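Local coordinates for protein probable branched-chain-amino-acid aminotransferase (Thermotoga maritima MSB8, PDB 3CSW) that probably transfers the amino group between leucine, isoleucine or valine and 2-oxoglutarate, using pyridoxal 5'-phosphate as cofactor, at residues T45-S50 / T238-G243. Numbering follows the deposited sequence.
With PLP (pyridoxal-5'-phosphate), chain E.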
loop_
_atom_site.group_PDB
_atom_site.type_symbol
_atom_site.label_atom_id
_atom_site.label_comp_id
_atom_site.label_asym_id
_atom_site.label_seq_id
_atom_site.Cartn_x
_atom_site.Cartn_y
_atom_site.Cartn_z
ATOM N N THR A 45 -3.284 -16.968 25.890
ATOM C CA THR A 45 -4.032 -16.650 27.109
ATOM C C THR A 45 -5.244 -17.574 27.184
ATOM O O THR A 45 -5.887 -17.829 26.179
ATOM C CB THR A 45 -4.492 -15.168 27.171
ATOM O OG1 THR A 45 -5.433 -14.885 26.123
ATOM C CG2 THR A 45 -3.289 -14.216 27.072
ATOM N N LEU A 46 -5.526 -18.104 28.374
ATOM C CA LEU A 46 -6.667 -18.982 28.580
ATOM C C LEU A 46 -7.430 -18.502 29.793
ATOM O O LEU A 46 -6.913 -17.718 30.586
ATOM C CB LEU A 46 -6.242 -20.448 28.813
ATOM C CG LEU A 46 -5.409 -21.200 27.756
ATOM C CD1 LEU A 46 -3.917 -20.906 27.939
ATOM C CD2 LEU A 46 -5.683 -22.692 27.827
ATOM N N ARG A 47 -8.682 -18.937 29.908
ATOM C CA ARG A 47 -9.450 -18.781 31.143
ATOM C C ARG A 47 -10.064 -20.122 31.497
ATOM O O ARG A 47 -10.057 -21.037 30.692
ATOM C CB ARG A 47 -10.541 -17.724 31.010
ATOM C CG ARG A 47 -11.694 -18.098 30.091
ATOM C CD ARG A 47 -12.927 -17.273 30.417
ATOM N NE ARG A 47 -13.532 -17.780 31.631
ATOM C CZ ARG A 47 -14.546 -17.207 32.264
ATOM N NH1 ARG A 47 -15.077 -16.067 31.825
ATOM N NH2 ARG A 47 -15.032 -17.791 33.349
ATOM N N THR A 48 -10.591 -20.233 32.713
ATOM C CA THR A 48 -11.278 -21.428 33.143
ATOM C C THR A 48 -12.777 -21.175 33.263
ATOM O O THR A 48 -13.213 -20.041 33.430
ATOM C CB THR A 48 -10.790 -21.896 34.526
ATOM O OG1 THR A 48 -11.016 -20.845 35.471
ATOM C CG2 THR A 48 -9.290 -22.252 34.499
ATOM N N TYR A 49 -13.535 -22.262 33.120
ATOM C CA TYR A 49 -14.947 -22.343 33.512
ATOM C C TYR A 49 -14.994 -23.507 34.498
ATOM O O TYR A 49 -14.479 -24.593 34.213
ATOM C CB TYR A 49 -15.876 -22.579 32.330
ATOM C CG TYR A 49 -15.977 -21.394 31.387
ATOM C CD1 TYR A 49 -16.734 -20.261 31.713
ATOM C CD2 TYR A 49 -15.330 -21.407 30.156
ATOM C CE1 TYR A 49 -16.833 -19.164 30.824
ATOM C CE2 TYR A 49 -15.417 -20.321 29.268
ATOM C CZ TYR A 49 -16.154 -19.207 29.607
ATOM O OH TYR A 49 -16.215 -18.166 28.707
ATOM N N SER A 50 -15.552 -23.256 35.679
ATOM C CA SER A 50 -15.543 -24.227 36.782
ATOM C C SER A 50 -14.138 -24.698 37.093
ATOM O O SER A 50 -13.931 -25.863 37.455
ATOM C CB SER A 50 -16.439 -25.432 36.482
ATOM O OG SER A 50 -17.786 -25.021 36.325
ATOM N N THR A 238 -15.113 -9.695 21.060
ATOM C CA THR A 238 -14.957 -11.028 21.629
ATOM C C THR A 238 -13.502 -11.247 22.065
ATOM O O THR A 238 -12.582 -10.969 21.317
ATOM C CB THR A 238 -15.386 -12.142 20.605
ATOM O OG1 THR A 238 -14.513 -12.132 19.468
ATOM C CG2 THR A 238 -16.819 -11.942 20.130
ATOM N N HIS A 239 -13.298 -11.745 23.276
ATOM C CA HIS A 239 -11.966 -12.149 23.729
ATOM C C HIS A 239 -12.073 -13.169 24.867
ATOM O O HIS A 239 -13.094 -13.269 25.512
ATOM C CB HIS A 239 -11.084 -10.934 24.112
ATOM C CG HIS A 239 -11.609 -10.100 25.241
ATOM N ND1 HIS A 239 -11.097 -10.169 26.526
ATOM C CD2 HIS A 239 -12.575 -9.152 25.272
ATOM C CE1 HIS A 239 -11.736 -9.307 27.297
ATOM N NE2 HIS A 239 -12.638 -8.681 26.568
ATOM N N THR A 240 -11.004 -13.919 25.100
ATOM C CA THR A 240 -11.006 -15.028 26.041
ATOM C C THR A 240 -11.605 -14.725 27.427
ATOM O O THR A 240 -12.495 -15.453 27.905
ATOM C CB THR A 240 -9.564 -15.627 26.221
ATOM O OG1 THR A 240 -9.198 -16.392 25.059
ATOM C CG2 THR A 240 -9.509 -16.538 27.415
ATOM N N SER A 241 -11.128 -13.660 28.071
ATOM C CA SER A 241 -11.473 -13.441 29.468
ATOM C C SER A 241 -12.937 -13.148 29.683
ATOM O O SER A 241 -13.516 -13.681 30.621
ATOM C CB SER A 241 -10.586 -12.359 30.122
ATOM O OG SER A 241 -10.660 -11.127 29.432
ATOM N N ALA A 242 -13.538 -12.366 28.789
ATOM C CA ALA A 242 -14.871 -11.835 28.988
ATOM C C ALA A 242 -15.955 -12.425 28.086
ATOM O O ALA A 242 -17.121 -12.296 28.404
ATOM C CB ALA A 242 -14.838 -10.299 28.839
ATOM N N GLY A 243 -15.595 -13.071 26.979
ATOM C CA GLY A 243 -16.596 -13.627 26.059
ATOM C C GLY A 243 -17.129 -12.557 25.108
ATOM O O GLY A 243 -16.343 -11.927 24.410
HETATM N N1 PLP E . -6.976 -10.035 18.498
HETATM C C2 PLP E . -5.748 -9.840 19.122
HETATM C C2A PLP E . -4.802 -8.858 18.503
HETATM C C3 PLP E . -5.434 -10.554 20.299
HETATM O O3 PLP E . -4.263 -10.315 20.980
HETATM C C4 PLP E . -6.375 -11.467 20.834
HETATM C C4A PLP E . -6.093 -12.192 22.121
HETATM O O4A PLP E . -6.309 -11.632 23.212
HETATM C C5 PLP E . -7.611 -11.641 20.188
HETATM C C6 PLP E . -7.890 -10.928 19.020
HETATM C C5A PLP E . -8.734 -12.423 20.831
HETATM O O4P PLP E . -8.566 -13.813 20.593
HETATM P P PLP E . -9.184 -14.954 21.581
HETATM O O1P PLP E . -8.576 -16.327 21.231
HETATM O O2P PLP E . -10.675 -15.009 21.406
HETATM O O3P PLP E . -8.812 -14.517 22.992
HETATM O O HOH W 1 -14.193 -17.129 26.737
#
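Thr-240 lies alongside Arg-47, their side chains running in opposite directions, where the turn after strand 234-239 meets strand 42-49. The two branches of Thr-240 have different jobs. Its chi1 of -74° sets OG1 beside the backbone N and leaves CG2 anti to it. Thr-240 CG2 lies against the strand, with Leu-46 C at 3.7 Å and Arg-47 CG at 3.8 Å. Thr-240 OG1 donates a hydrogen bond to PLP O3P at 2.8 Å. The Thr-240 backbone N donates to the same oxygen, so one residue grips O3P twice.

The chain of Arg-47 bends at chi3 (-76°), which turns its guanidinium back onto its own strand. Arg-47 NE and NH2 both bond Thr-48 O, side-on and within the guanidinium plane, each at 2.9 Å. The Tyr-49 ring lies over one face of the group, with Tyr-49 CE1 3.3 Å above the plane of the Arg-47 guanidinium, over its centre. Arg-47 NH1 reaches across to Ser-241 O at 3.1 Å, a weak bond bent to 134°. Nearby, Arg-47 CD comes within 3.1 Å of Thr-240 O. A water donates to that same carbonyl and also bonds Tyr-49 OH. A leucine in place of Arg-47 would probably leave Thr-48 O and Ser-241 O without these donors and the Tyr-49 ring without its flat partner.

The contact joins the two domains of this class-IV fold beside the phosphate of PLP, a cofactor also hydrogen-bonded by Arg-62, Ile-203 and Thr-204. Methyl packing, a weak guanidinium-to-carbonyl bond and a water bridge join the segments. They probably help place the phosphate-binding turn against strand 42-49.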